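Local coordinates for ethanolamine utilization protein EutJ (Carboxydothermus hydrogenoformans Z-2901, PDB 3H1Q) that binds ATP in the cleft of an actin-like ATPase fold and probably takes part in ethanolamine utilization, at residues A[140-145]-A[226-231]; A[212-217]-A[244-249]; A[231-236]-A[255-260]. All coordinates share one frame; numbering follows the deposited sequence.

The three contacts lie in one half of an actin-like ATPase fold. Contact 1 pairs strands 141-146 and 230-233 in parallel, contact 3 carries the latter onward to the ATP, and contact 2 packs two helices against the same sheet. Y231 belongs to both contact 1 and contact 3, whose centres are 12 Å apart; V144 O also lies 3.2 Å from V233 N. The helices of contact 2 meet the sheet through V217 CG1, 4.0 Å from V144 CG2, and through F246 CE2, 4.0 Å from V232 CG2. G235 of contact 3 grips the nucleotide directly; contact 1 ends at D145, which touches the ATP, whereas the side chain of V143 is about 10 Å from it.

Contact 1: residues A[140-145]-A[226-231]; sequences DGIVVD and QTLPVY
I142 and Y231 sit on neighbouring parallel strands and are tied together through the backbone. I142 N donates to P229 O (2.7 Å), Y231 N returns a bond to I142 O (2.8 Å), and V144 N donates to Y231 O (2.9 Å), so the two chains are laced from both directions. The tightly packed part is the apolar layer where I142 meets L228 and V230. With CG1 of I142 turned beside its backbone N (chi1 -74°), the extended branch crosses L228 at about a right angle, and its CD1 lies 3.8 Å from L228 CD1. I142 CB meets V230 CG2 at 4.0 Å, and I221 adds to this layer. Cut back to an alanine, I142 would lose CG1 and CD1, which is likely to leave L228 without the branch it crosses and to open a gap beside I221. Branched aliphatic residues suit this buried position, whereas G141 suits a spot where a beta carbon would run into the Y231 ring. L228 CD2 lies 3.4 Å from G141 N. On the opposite face V143 and Y231 reach helix 128-136, and the tyrosine presents its ring edge, not its face, to I142 O, with CD2 3.4 Å away. Toward D140 the contact loosens. P229 only brushes the D140 carbonyl with its ring carbons, and the exposed aspartate turns its carboxylate away, to the backbone N of K158. Strand 230-233 is the last of a four-stranded sheet within this chain, beside 141-146, an order that fits the actin-like fold. The chemistry is therefore divided: main-chain bonds set the register, and aliphatic burial closes the face beneath it.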
ATOM      1  N   ASP A 140       7.732  11.742  13.223  1.00 50.69           N
ATOM      2  CA  ASP A 140       8.987  12.104  12.569  1.00 50.84           C
ATOM      3  C   ASP A 140       9.648  10.845  12.027  1.00 50.43           C
ATOM      4  O   ASP A 140       9.870   9.890  12.771  1.00 50.92           O
ATOM      5  CB  ASP A 140       9.922  12.847  13.532  1.00 51.00           C
ATOM      6  CG  ASP A 140       9.176  13.804  14.471  1.00 52.60           C
ATOM      7  OD1 ASP A 140       9.416  15.028  14.385  1.00 53.36           O
ATOM      8  OD2 ASP A 140       8.353  13.334  15.297  1.00 55.09           O
ATOM      9  N   GLY A 141       9.929  10.829  10.729  1.00 49.63           N
ATOM     10  CA  GLY A 141      10.560   9.673  10.114  1.00 48.77           C
ATOM     11  C   GLY A 141      10.546   9.730   8.607  1.00 48.33           C
ATOM     12  O   GLY A 141      10.145  10.717   8.008  1.00 48.28           O
ATOM     13  N   ILE A 142      10.982   8.662   7.981  1.00 47.98           N
ATOM     14  CA  ILE A 142      10.944   8.620   6.555  1.00 48.53           C
ATOM     15  C   ILE A 142      10.102   7.443   6.147  1.00 48.72           C
ATOM     16  O   ILE A 142      10.234   6.357   6.736  1.00 49.73           O
ATOM     17  CB  ILE A 142      12.331   8.488   6.013  1.00 48.84           C
ATOM     18  CG1 ILE A 142      13.025   9.844   6.181  1.00 50.39           C
ATOM     19  CG2 ILE A 142      12.306   8.003   4.554  1.00 49.22           C
ATOM     20  CD1 ILE A 142      14.468   9.891   5.736  1.00 51.68           C
ATOM     21  N   VAL A 143       9.219   7.657   5.167  1.00 47.78           N
ATOM     22  CA  VAL A 143       8.341   6.600   4.703  1.00 46.89           C
ATOM     23  C   VAL A 143       8.647   6.251   3.266  1.00 46.55           C
ATOM     24  O   VAL A 143       8.771   7.102   2.418  1.00 46.49           O
ATOM     25  CB  VAL A 143       6.842   6.954   4.865  1.00 46.93           C
ATOM     26  CG1 VAL A 143       5.971   5.757   4.455  1.00 46.60           C
ATOM     27  CG2 VAL A 143       6.522   7.390   6.299  1.00 46.01           C
ATOM     28  N   VAL A 144       8.758   4.975   2.997  1.00 46.59           N
ATOM     29  CA  VAL A 144       9.155   4.539   1.697  1.00 47.27           C
ATOM     30  C   VAL A 144       8.084   3.548   1.249  1.00 48.40           C
ATOM     31  O   VAL A 144       8.188   2.331   1.448  1.00 48.99           O
ATOM     32  CB  VAL A 144      10.579   3.915   1.752  1.00 47.05           C
ATOM     33  CG1 VAL A 144      11.008   3.401   0.391  1.00 46.26           C
ATOM     34  CG2 VAL A 144      11.581   4.927   2.286  1.00 46.06           C
ATOM     35  N   ASP A 145       7.018   4.083   0.677  1.00 49.03           N
ATOM     36  CA  ASP A 145       5.949   3.255   0.168  1.00 49.38           C
ATOM     37  C   ASP A 145       6.481   2.618  -1.095  1.00 48.99           C
ATOM     38  O   ASP A 145       6.678   3.289  -2.085  1.00 49.58           O
ATOM     39  CB  ASP A 145       4.731   4.128  -0.134  1.00 49.96           C
ATOM     40  CG  ASP A 145       3.433   3.324  -0.288  1.00 52.93           C
ATOM     41  OD1 ASP A 145       3.487   2.114  -0.639  1.00 55.31           O
ATOM     42  OD2 ASP A 145       2.343   3.920  -0.063  1.00 55.84           O
ATOM     43  N   GLN A 226      19.562  12.513   9.367  1.00 61.51           N
ATOM     44  CA  GLN A 226      19.860  11.091   9.540  1.00 61.62           C
ATOM     45  C   GLN A 226      19.325  10.491  10.842  1.00 61.12           C
ATOM     46  O   GLN A 226      19.230   9.261  10.965  1.00 61.03           O
ATOM     47  CB  GLN A 226      21.358  10.831   9.421  1.00 62.13           C
ATOM     48  CG  GLN A 226      21.931  11.078   8.032  1.00 64.51           C
ATOM     49  CD  GLN A 226      21.232  10.264   6.973  1.00 67.37           C
ATOM     50  OE1 GLN A 226      20.683  10.812   6.010  1.00 68.37           O
ATOM     51  NE2 GLN A 226      21.228   8.941   7.152  1.00 68.55           N
ATOM     52  N   THR A 227      18.978  11.350  11.805  1.00 60.47           N
ATOM     53  CA  THR A 227      18.244  10.925  13.000  1.00 59.95           C
ATOM     54  C   THR A 227      16.987  10.178  12.561  1.00 59.62           C
ATOM     55  O   THR A 227      16.572   9.218  13.213  1.00 59.99           O
ATOM     56  CB  THR A 227      17.823  12.121  13.886  1.00 59.83           C
ATOM     57  OG1 THR A 227      18.906  13.036  13.986  1.00 60.61           O
ATOM     58  CG2 THR A 227      17.459  11.676  15.290  1.00 60.11           C
ATOM     59  N   LEU A 228      16.406  10.611  11.441  1.00 58.80           N
ATOM     60  CA  LEU A 228      15.130  10.089  10.953  1.00 57.96           C
ATOM     61  C   LEU A 228      15.060   8.568  10.819  1.00 57.04           C
ATOM     62  O   LEU A 228      15.848   7.967  10.052  1.00 57.06           O
ATOM     63  CB  LEU A 228      14.750  10.733   9.615  1.00 58.32           C
ATOM     64  CG  LEU A 228      14.309  12.198   9.635  1.00 58.32           C
ATOM     65  CD1 LEU A 228      14.421  12.798   8.236  1.00 57.76           C
ATOM     66  CD2 LEU A 228      12.889  12.342  10.209  1.00 57.61           C
ATOM     67  N   PRO A 229      14.120   7.946  11.575  1.00 55.65           N
ATOM     68  CA  PRO A 229      13.780   6.536  11.418  1.00 54.32           C
ATOM     69  C   PRO A 229      13.205   6.307  10.041  1.00 52.84           C
ATOM     70  O   PRO A 229      12.754   7.244   9.395  1.00 53.18           O
ATOM     71  CB  PRO A 229      12.719   6.311  12.494  1.00 54.14           C
ATOM     72  CG  PRO A 229      13.042   7.330  13.530  1.00 54.97           C
ATOM     73  CD  PRO A 229      13.423   8.535  12.734  1.00 55.53           C
ATOM     74  N   VAL A 230      13.234   5.063   9.598  1.00 51.11           N
ATOM     75  CA  VAL A 230      12.961   4.740   8.214  1.00 49.42           C
ATOM     76  C   VAL A 230      12.044   3.529   8.122  1.00 48.90           C
ATOM     77  O   VAL A 230      12.340   2.451   8.653  1.00 48.95           O
ATOM     78  CB  VAL A 230      14.264   4.504   7.460  1.00 49.01           C
ATOM     79  CG1 VAL A 230      14.008   3.947   6.078  1.00 48.02           C
ATOM     80  CG2 VAL A 230      15.024   5.795   7.390  1.00 48.68           C
ATOM     81  N   TYR A 231      10.926   3.719   7.434  1.00 47.66           N
ATOM     82  CA  TYR A 231       9.861   2.757   7.455  1.00 46.15           C
ATOM     83  C   TYR A 231       9.593   2.338   6.057  1.00 45.04           C
ATOM     84  O   TYR A 231       9.283   3.152   5.222  1.00 45.73           O
ATOM     85  CB  TYR A 231       8.643   3.413   8.044  1.00 45.93           C
ATOM     86  CG  TYR A 231       8.841   3.836   9.475  1.00 46.84           C
ATOM     87  CD1 TYR A 231       8.449   3.007  10.524  1.00 46.58           C
ATOM     88  CD2 TYR A 231       9.410   5.067   9.792  1.00 48.56           C
ATOM     89  CE1 TYR A 231       8.605   3.388  11.857  1.00 46.64           C
ATOM     90  CE2 TYR A 231       9.574   5.461  11.141  1.00 49.40           C
ATOM     91  CZ  TYR A 231       9.165   4.608  12.161  1.00 48.13           C
ATOM     92  OH  TYR A 231       9.323   4.970  13.483  1.00 48.97           O
TER

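Contact 2: residues A[212-217]-A[244-249]; sequences KMALIV and EEFSRF
F246 swings its ring toward A214 because CG is anti to the backbone N (chi1 -164°), whereas F249, nearly one helical turn on, has CG beside its own N (chi1 -58°), which leads its ring away and leaves CB to make the contact. A214 is the small residue between them. Its methyl carbon sits over one face of the F246 ring, 3.8 Å above the plane and offset toward the rim, a CH-pi contact, and the same CB lies 3.7 Å from F249 CB. The axes of the short segments 212-217 and 244-249, from helices 199-220 and 242-250, approach to 8.6 Å and cross at -44°, a spacing that the alanine permits; both helices pack on the sheet of this half of the actin-like fold, V217 touching V144 and F246 touching I146. At the ring edge V217 CG2 comes crosswise, 3.9 Å from F246 CZ, and CB of selenomethionine M213 lies 4.1 Å from F246 CE1, its selenium end leading away. F242 continues the aromatic layer, its ring at a shallow inclination to that of F246. Toward solvent, the exposed L215 folds CD2 against the carbonyl O of F249.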
ATOM      1  N   LYS A 212      19.444  -1.083  -6.296  1.00 56.57           N
ATOM      2  CA  LYS A 212      19.005   0.109  -7.026  1.00 57.02           C
ATOM      3  C   LYS A 212      18.016   0.939  -6.220  1.00 56.92           C
ATOM      4  O   LYS A 212      18.218   2.146  -5.997  1.00 56.44           O
ATOM      5  CB  LYS A 212      18.362  -0.314  -8.353  1.00 57.18           C
ATOM      6  CG  LYS A 212      17.733   0.833  -9.143  1.00 58.55           C
ATOM      7  CD  LYS A 212      16.865   0.335 -10.311  1.00 59.81           C
ATOM      8  CE  LYS A 212      16.362   1.520 -11.136  1.00 60.77           C
ATOM      9  NZ  LYS A 212      16.645   1.395 -12.613  1.00 61.37           N
HETATM   10  N   MSE A 213      16.951   0.267  -5.794  1.00 56.97           N
HETATM   11  CA  MSE A 213      15.915   0.884  -4.989  1.00 57.72           C
HETATM   12  C   MSE A 213      16.498   1.668  -3.817  1.00 57.21           C
HETATM   13  O   MSE A 213      16.310   2.894  -3.717  1.00 56.57           O
HETATM   14  CB  MSE A 213      14.945  -0.185  -4.509  1.00 58.28           C
HETATM   15  CG  MSE A 213      14.121  -0.760  -5.654  1.00 61.95           C
HETATM   16 SE   MSE A 213      12.620  -1.906  -5.107  0.75 67.83          SE
HETATM   17  CE  MSE A 213      11.941  -2.370  -6.870  1.00 68.02           C
ATOM     18  N   ALA A 214      17.237   0.940  -2.968  1.00 56.96           N
ATOM     19  CA  ALA A 214      17.878   1.463  -1.743  1.00 56.02           C
ATOM     20  C   ALA A 214      18.785   2.679  -1.963  1.00 55.31           C
ATOM     21  O   ALA A 214      18.708   3.673  -1.229  1.00 54.60           O
ATOM     22  CB  ALA A 214      18.645   0.346  -1.043  1.00 56.09           C
ATOM     23  N   LEU A 215      19.626   2.588  -2.988  1.00 54.82           N
ATOM     24  CA  LEU A 215      20.535   3.674  -3.344  1.00 54.70           C
ATOM     25  C   LEU A 215      19.799   4.927  -3.833  1.00 54.73           C
ATOM     26  O   LEU A 215      20.254   6.059  -3.607  1.00 54.61           O
ATOM     27  CB  LEU A 215      21.585   3.181  -4.348  1.00 54.44           C
ATOM     28  CG  LEU A 215      22.362   1.993  -3.744  1.00 54.36           C
ATOM     29  CD1 LEU A 215      23.120   1.129  -4.777  1.00 53.15           C
ATOM     30  CD2 LEU A 215      23.268   2.449  -2.594  1.00 52.28           C
ATOM     31  N   ILE A 216      18.649   4.720  -4.476  1.00 54.64           N
ATOM     32  CA  ILE A 216      17.809   5.828  -4.892  1.00 54.38           C
ATOM     33  C   ILE A 216      17.289   6.579  -3.661  1.00 54.81           C
ATOM     34  O   ILE A 216      17.221   7.811  -3.656  1.00 54.76           O
ATOM     35  CB  ILE A 216      16.670   5.342  -5.810  1.00 54.35           C
ATOM     36  CG1 ILE A 216      17.256   4.789  -7.113  1.00 53.85           C
ATOM     37  CG2 ILE A 216      15.650   6.458  -6.082  1.00 53.53           C
ATOM     38  CD1 ILE A 216      16.262   4.048  -7.982  1.00 53.40           C
ATOM     39  N   VAL A 217      16.955   5.833  -2.613  1.00 55.17           N
ATOM     40  CA  VAL A 217      16.429   6.430  -1.396  1.00 55.70           C
ATOM     41  C   VAL A 217      17.570   7.095  -0.675  1.00 56.26           C
ATOM     42  O   VAL A 217      17.463   8.252  -0.278  1.00 56.10           O
ATOM     43  CB  VAL A 217      15.794   5.378  -0.470  1.00 55.89           C
ATOM     44  CG1 VAL A 217      15.087   6.052   0.702  1.00 54.84           C
ATOM     45  CG2 VAL A 217      14.840   4.473  -1.259  1.00 55.67           C
ATOM     46  N   GLU A 244      16.175  -7.072   5.458  1.00 50.66           N
ATOM     47  CA  GLU A 244      17.614  -7.215   5.641  1.00 49.84           C
ATOM     48  C   GLU A 244      18.336  -6.704   4.398  1.00 49.26           C
ATOM     49  O   GLU A 244      19.061  -5.701   4.472  1.00 48.94           O
ATOM     50  CB  GLU A 244      17.977  -8.660   5.947  1.00 49.79           C
ATOM     51  N   GLU A 245      18.102  -7.363   3.262  1.00 48.58           N
ATOM     52  CA  GLU A 245      18.738  -6.986   1.993  1.00 48.30           C
ATOM     53  C   GLU A 245      18.705  -5.450   1.766  1.00 48.15           C
ATOM     54  O   GLU A 245      19.733  -4.810   1.544  1.00 48.05           O
ATOM     55  CB  GLU A 245      18.112  -7.753   0.837  1.00 47.75           C
ATOM     56  N   PHE A 246      17.528  -4.854   1.883  1.00 48.08           N
ATOM     57  CA  PHE A 246      17.385  -3.406   1.807  1.00 47.91           C
ATOM     58  C   PHE A 246      18.113  -2.695   2.963  1.00 48.28           C
ATOM     59  O   PHE A 246      18.832  -1.724   2.737  1.00 48.70           O
ATOM     60  CB  PHE A 246      15.900  -3.046   1.785  1.00 47.19           C
ATOM     61  CG  PHE A 246      15.603  -1.650   1.334  1.00 45.76           C
ATOM     62  CD1 PHE A 246      15.206  -1.401   0.025  1.00 45.64           C
ATOM     63  CD2 PHE A 246      15.659  -0.585   2.222  1.00 44.19           C
ATOM     64  CE1 PHE A 246      14.882  -0.088  -0.405  1.00 44.59           C
ATOM     65  CE2 PHE A 246      15.339   0.719   1.808  1.00 43.91           C
ATOM     66  CZ  PHE A 246      14.950   0.969   0.492  1.00 43.17           C
ATOM     67  N   SER A 247      17.947  -3.166   4.195  1.00 48.58           N
ATOM     68  CA  SER A 247      18.577  -2.473   5.315  1.00 48.99           C
ATOM     69  C   SER A 247      20.090  -2.304   5.074  1.00 49.52           C
ATOM     70  O   SER A 247      20.674  -1.318   5.531  1.00 49.92           O
ATOM     71  CB  SER A 247      18.290  -3.166   6.619  1.00 48.46           C
ATOM     72  N   ARG A 248      20.704  -3.233   4.327  1.00 49.74           N
ATOM     73  CA  ARG A 248      22.129  -3.128   3.964  1.00 50.08           C
ATOM     74  C   ARG A 248      22.370  -1.998   2.974  1.00 50.59           C
ATOM     75  O   ARG A 248      22.878  -0.939   3.365  1.00 50.87           O
ATOM     76  CB  ARG A 248      22.686  -4.450   3.413  1.00 49.73           C
ATOM     77  N   PHE A 249      21.973  -2.209   1.713  1.00 50.87           N
ATOM     78  CA  PHE A 249      22.330  -1.307   0.610  1.00 51.08           C
ATOM     79  C   PHE A 249      22.039   0.144   0.894  1.00 51.27           C
ATOM     80  O   PHE A 249      22.694   1.026   0.353  1.00 51.39           O
ATOM     81  CB  PHE A 249      21.642  -1.707  -0.682  1.00 50.96           C
ATOM     82  CG  PHE A 249      21.946  -3.095  -1.106  1.00 51.95           C
ATOM     83  CD1 PHE A 249      23.176  -3.413  -1.659  1.00 52.08           C
ATOM     84  CD2 PHE A 249      20.998  -4.096  -0.958  1.00 53.75           C
ATOM     85  CE1 PHE A 249      23.470  -4.728  -2.062  1.00 53.05           C
ATOM     86  CE2 PHE A 249      21.271  -5.422  -1.357  1.00 54.36           C
ATOM     87  CZ  PHE A 249      22.512  -5.736  -1.909  1.00 53.84           C
TER

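Contact 3: residues A[231-236]-A[255-260]; sequences YVVGGT and QVPIHP. With ATP (adenosine-5'-triphosphate), chain C.
The glycine pair that follows strand 230-233 probably corresponds to the adenosine motif of the actin-like ATPases, and the loop 255-260 runs alongside it. G235 N donates an almost straight bond to the alpha-phosphate oxygen O2A of ATP (2.9 Å, 166° at the hydrogen). A side chain on G235 would probably crowd the ribose, though the model is already too tight there, and at G234 the backbone angles would press any beta carbon against the preceding carbonyl, so both positions suit glycine. Upstream, the loop is stitched to the strand by V232 N, which donates to Q255 O (2.7 Å) from well out of the carbonyl plane; V256 CA in turn offers a C-H to V232 O at 3.4 Å. Nearer the ligand G234 N makes a weak bond to P260 O (3.3 Å). Apolar contacts fill in between. V256 holds CG1 anti to its backbone N (chi1 -176°), which leaves CG2 beside that N and 3.9 Å from V232 CB, and V233 CG1 rests on P257 CD (4.0 Å); P257 also touches L6 and L10 of helix 3-18. At the exposed end the Q255 chain runs beside Y231, its amide plane stacked 17° from the ring and its CB 3.9 Å from Y231 CD1. Prolines suit this irregular loop, stiffening it and lacking an N-H that would need a partner. Across these two segments the hydrogen bonds are made by backbone amides, and that of G235 joins the side chains of E190 and K193 in holding the nucleotide.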
ATOM      1  N   TYR A 231      10.926   3.719   7.434  1.00 47.66           N
ATOM      2  CA  TYR A 231       9.861   2.757   7.455  1.00 46.15           C
ATOM      3  C   TYR A 231       9.593   2.338   6.057  1.00 45.04           C
ATOM      4  O   TYR A 231       9.283   3.152   5.222  1.00 45.73           O
ATOM      5  CB  TYR A 231       8.643   3.413   8.044  1.00 45.93           C
ATOM      6  CG  TYR A 231       8.841   3.836   9.475  1.00 46.84           C
ATOM      7  CD1 TYR A 231       8.449   3.007  10.524  1.00 46.58           C
ATOM      8  CD2 TYR A 231       9.410   5.067   9.792  1.00 48.56           C
ATOM      9  CE1 TYR A 231       8.605   3.388  11.857  1.00 46.64           C
ATOM     10  CE2 TYR A 231       9.574   5.461  11.141  1.00 49.40           C
ATOM     11  CZ  TYR A 231       9.165   4.608  12.161  1.00 48.13           C
ATOM     12  OH  TYR A 231       9.323   4.970  13.483  1.00 48.97           O
ATOM     13  N   VAL A 232       9.739   1.069   5.779  1.00 43.69           N
ATOM     14  CA  VAL A 232       9.502   0.622   4.446  1.00 43.11           C
ATOM     15  C   VAL A 232       8.190  -0.137   4.428  1.00 43.43           C
ATOM     16  O   VAL A 232       8.086  -1.206   5.010  1.00 44.30           O
ATOM     17  CB  VAL A 232      10.648  -0.236   3.960  1.00 42.80           C
ATOM     18  CG1 VAL A 232      10.299  -0.894   2.647  1.00 42.36           C
ATOM     19  CG2 VAL A 232      11.896   0.619   3.818  1.00 42.34           C
ATOM     20  N   VAL A 233       7.180   0.430   3.776  1.00 43.09           N
ATOM     21  CA  VAL A 233       5.872  -0.196   3.689  1.00 42.51           C
ATOM     22  C   VAL A 233       5.572  -0.481   2.231  1.00 42.57           C
ATOM     23  O   VAL A 233       6.386  -0.143   1.383  1.00 42.81           O
ATOM     24  CB  VAL A 233       4.784   0.701   4.277  1.00 42.32           C
ATOM     25  CG1 VAL A 233       5.120   1.062   5.707  1.00 41.87           C
ATOM     26  CG2 VAL A 233       4.619   1.938   3.446  1.00 42.09           C
ATOM     27  N   GLY A 234       4.416  -1.093   1.943  1.00 42.47           N
ATOM     28  CA  GLY A 234       3.985  -1.392   0.572  1.00 41.84           C
ATOM     29  C   GLY A 234       4.197  -2.846   0.254  1.00 42.04           C
ATOM     30  O   GLY A 234       5.115  -3.462   0.768  1.00 42.76           O
ATOM     31  N   GLY A 235       3.377  -3.400  -0.621  1.00 41.98           N
ATOM     32  CA  GLY A 235       3.419  -4.827  -0.924  1.00 42.24           C
ATOM     33  C   GLY A 235       4.718  -5.421  -1.439  1.00 42.80           C
ATOM     34  O   GLY A 235       4.901  -6.649  -1.409  1.00 42.73           O
ATOM     35  N   THR A 236       5.615  -4.575  -1.942  1.00 43.24           N
ATOM     36  CA  THR A 236       6.886  -5.082  -2.455  1.00 43.88           C
ATOM     37  C   THR A 236       7.735  -5.633  -1.318  1.00 44.00           C
ATOM     38  O   THR A 236       8.480  -6.591  -1.518  1.00 44.42           O
ATOM     39  CB  THR A 236       7.722  -4.026  -3.216  1.00 44.29           C
ATOM     40  OG1 THR A 236       6.869  -3.019  -3.772  1.00 43.04           O
ATOM     41  CG2 THR A 236       8.537  -4.692  -4.318  1.00 43.50           C
ATOM     42  N   GLN A 255      12.583  -0.365   9.167  1.00 48.58           N
ATOM     43  CA  GLN A 255      11.411  -1.030   9.742  1.00 48.74           C
ATOM     44  C   GLN A 255      10.373  -1.366   8.679  1.00 47.79           C
ATOM     45  O   GLN A 255       9.839  -0.459   8.052  1.00 49.02           O
ATOM     46  CB  GLN A 255      10.785  -0.150  10.809  1.00 48.84           C
ATOM     47  CG  GLN A 255      11.573  -0.157  12.106  1.00 53.15           C
ATOM     48  CD  GLN A 255      12.020   1.248  12.523  1.00 58.43           C
ATOM     49  OE1 GLN A 255      12.615   1.979  11.718  1.00 60.97           O
ATOM     50  NE2 GLN A 255      11.738   1.633  13.784  1.00 59.49           N
ATOM     51  N   VAL A 256      10.102  -2.658   8.472  1.00 46.25           N
ATOM     52  CA  VAL A 256       9.015  -3.142   7.595  1.00 44.47           C
ATOM     53  C   VAL A 256       7.946  -3.811   8.475  1.00 43.68           C
ATOM     54  O   VAL A 256       8.277  -4.698   9.272  1.00 43.33           O
ATOM     55  CB  VAL A 256       9.524  -4.181   6.567  1.00 44.32           C
ATOM     56  CG1 VAL A 256       8.414  -4.577   5.634  1.00 44.64           C
ATOM     57  CG2 VAL A 256      10.705  -3.655   5.779  1.00 43.41           C
ATOM     58  N   PRO A 257       6.669  -3.382   8.370  1.00 42.65           N
ATOM     59  CA  PRO A 257       5.707  -3.972   9.310  1.00 41.58           C
ATOM     60  C   PRO A 257       5.154  -5.297   8.845  1.00 40.71           C
ATOM     61  O   PRO A 257       5.347  -5.653   7.704  1.00 40.40           O
ATOM     62  CB  PRO A 257       4.611  -2.905   9.421  1.00 41.25           C
ATOM     63  CG  PRO A 257       5.254  -1.660   8.944  1.00 41.83           C
ATOM     64  CD  PRO A 257       6.174  -2.105   7.841  1.00 42.63           C
ATOM     65  N   ILE A 258       4.496  -6.032   9.745  1.00 40.65           N
ATOM     66  CA  ILE A 258       3.987  -7.386   9.437  1.00 40.27           C
ATOM     67  C   ILE A 258       3.295  -7.468   8.046  1.00 39.90           C
ATOM     68  O   ILE A 258       3.671  -8.311   7.224  1.00 41.62           O
ATOM     69  CB  ILE A 258       3.096  -7.983  10.592  1.00 39.17           C
ATOM     70  N   HIS A 259       2.322  -6.625   7.732  1.00 38.24           N
ATOM     71  CA  HIS A 259       1.662  -6.842   6.429  1.00 36.89           C
ATOM     72  C   HIS A 259       1.859  -5.617   5.546  1.00 36.57           C
ATOM     73  O   HIS A 259       0.954  -4.802   5.389  1.00 36.37           O
ATOM     74  CB  HIS A 259       0.183  -7.204   6.574  1.00 35.82           C
ATOM     75  CG  HIS A 259      -0.070  -8.643   6.884  1.00 32.76           C
ATOM     76  ND1 HIS A 259       0.088  -9.642   5.950  1.00 31.24           N
ATOM     77  CD2 HIS A 259      -0.528  -9.248   8.005  1.00 30.00           C
ATOM     78  CE1 HIS A 259      -0.223 -10.808   6.490  1.00 27.11           C
ATOM     79  NE2 HIS A 259      -0.609 -10.595   7.733  1.00 28.25           N
ATOM     80  N   PRO A 260       3.054  -5.490   4.961  1.00 36.11           N
ATOM     81  CA  PRO A 260       3.436  -4.193   4.401  1.00 36.27           C
ATOM     82  C   PRO A 260       2.351  -3.580   3.478  1.00 36.10           C
ATOM     83  O   PRO A 260       1.933  -2.425   3.720  1.00 36.22           O
ATOM     84  CB  PRO A 260       4.773  -4.481   3.690  1.00 36.14           C
ATOM     85  CG  PRO A 260       4.831  -5.961   3.549  1.00 35.82           C
ATOM     86  CD  PRO A 260       4.030  -6.547   4.659  1.00 35.42           C
TER
HETATM   87  PG  ATP C 301       0.116   1.346  -3.472  1.00 69.41           P
HETATM   88  O1G ATP C 301      -0.767   0.350  -2.734  1.00 69.91           O
HETATM   89  O2G ATP C 301       1.554   1.329  -3.030  1.00 71.40           O
HETATM   90  O3G ATP C 301      -0.415   2.774  -3.436  1.00 69.72           O
HETATM   91  PB  ATP C 301      -0.085  -0.696  -5.371  1.00 64.16           P
HETATM   92  O1B ATP C 301       0.160  -1.017  -6.806  1.00 64.68           O
HETATM   93  O2B ATP C 301      -1.419  -1.121  -4.821  1.00 66.77           O
HETATM   94  O3B ATP C 301       0.214   0.838  -5.004  1.00 64.61           O
HETATM   95  PA  ATP C 301       1.136  -2.360  -3.252  1.00 57.17           P
HETATM   96  O1A ATP C 301      -0.230  -2.910  -2.965  1.00 56.29           O
HETATM   97  O2A ATP C 301       1.817  -1.539  -2.187  1.00 55.29           O
HETATM   98  O3A ATP C 301       1.125  -1.403  -4.562  1.00 63.50           O
HETATM   99  O5' ATP C 301       2.086  -3.535  -3.787  1.00 56.68           O
HETATM  100  C5' ATP C 301       1.833  -4.340  -4.926  1.00 58.21           C
HETATM  101  C4' ATP C 301       3.121  -5.113  -5.114  1.00 62.29           C
HETATM  102  O4' ATP C 301       3.391  -5.867  -3.928  1.00 65.86           O
HETATM  103  C3' ATP C 301       3.005  -6.121  -6.233  1.00 65.06           C
HETATM  104  O3' ATP C 301       4.154  -6.071  -7.084  1.00 68.18           O
HETATM  105  C2' ATP C 301       3.033  -7.464  -5.553  1.00 66.13           C
HETATM  106  O2' ATP C 301       3.692  -8.439  -6.352  1.00 63.00           O
HETATM  107  C1' ATP C 301       3.766  -7.204  -4.248  1.00 69.17           C
HETATM  108  N9  ATP C 301       3.380  -8.345  -3.350  1.00 75.57           N
HETATM  109  C8  ATP C 301       2.157  -8.655  -2.865  1.00 76.49           C
HETATM  110  N7  ATP C 301       2.173  -9.818  -2.156  1.00 77.74           N
HETATM  111  C5  ATP C 301       3.429 -10.298  -2.184  1.00 79.11           C
HETATM  112  C6  ATP C 301       4.158 -11.476  -1.638  1.00 79.60           C
HETATM  113  N6  ATP C 301       3.536 -12.414  -0.886  1.00 79.02           N
HETATM  114  N1  ATP C 301       5.485 -11.588  -1.910  1.00 80.16           N
HETATM  115  C2  ATP C 301       6.159 -10.688  -2.647  1.00 79.77           C
HETATM  116  N3  ATP C 301       5.567  -9.590  -3.163  1.00 80.58           N
HETATM  117  C4  ATP C 301       4.224  -9.335  -2.979  1.00 79.28           C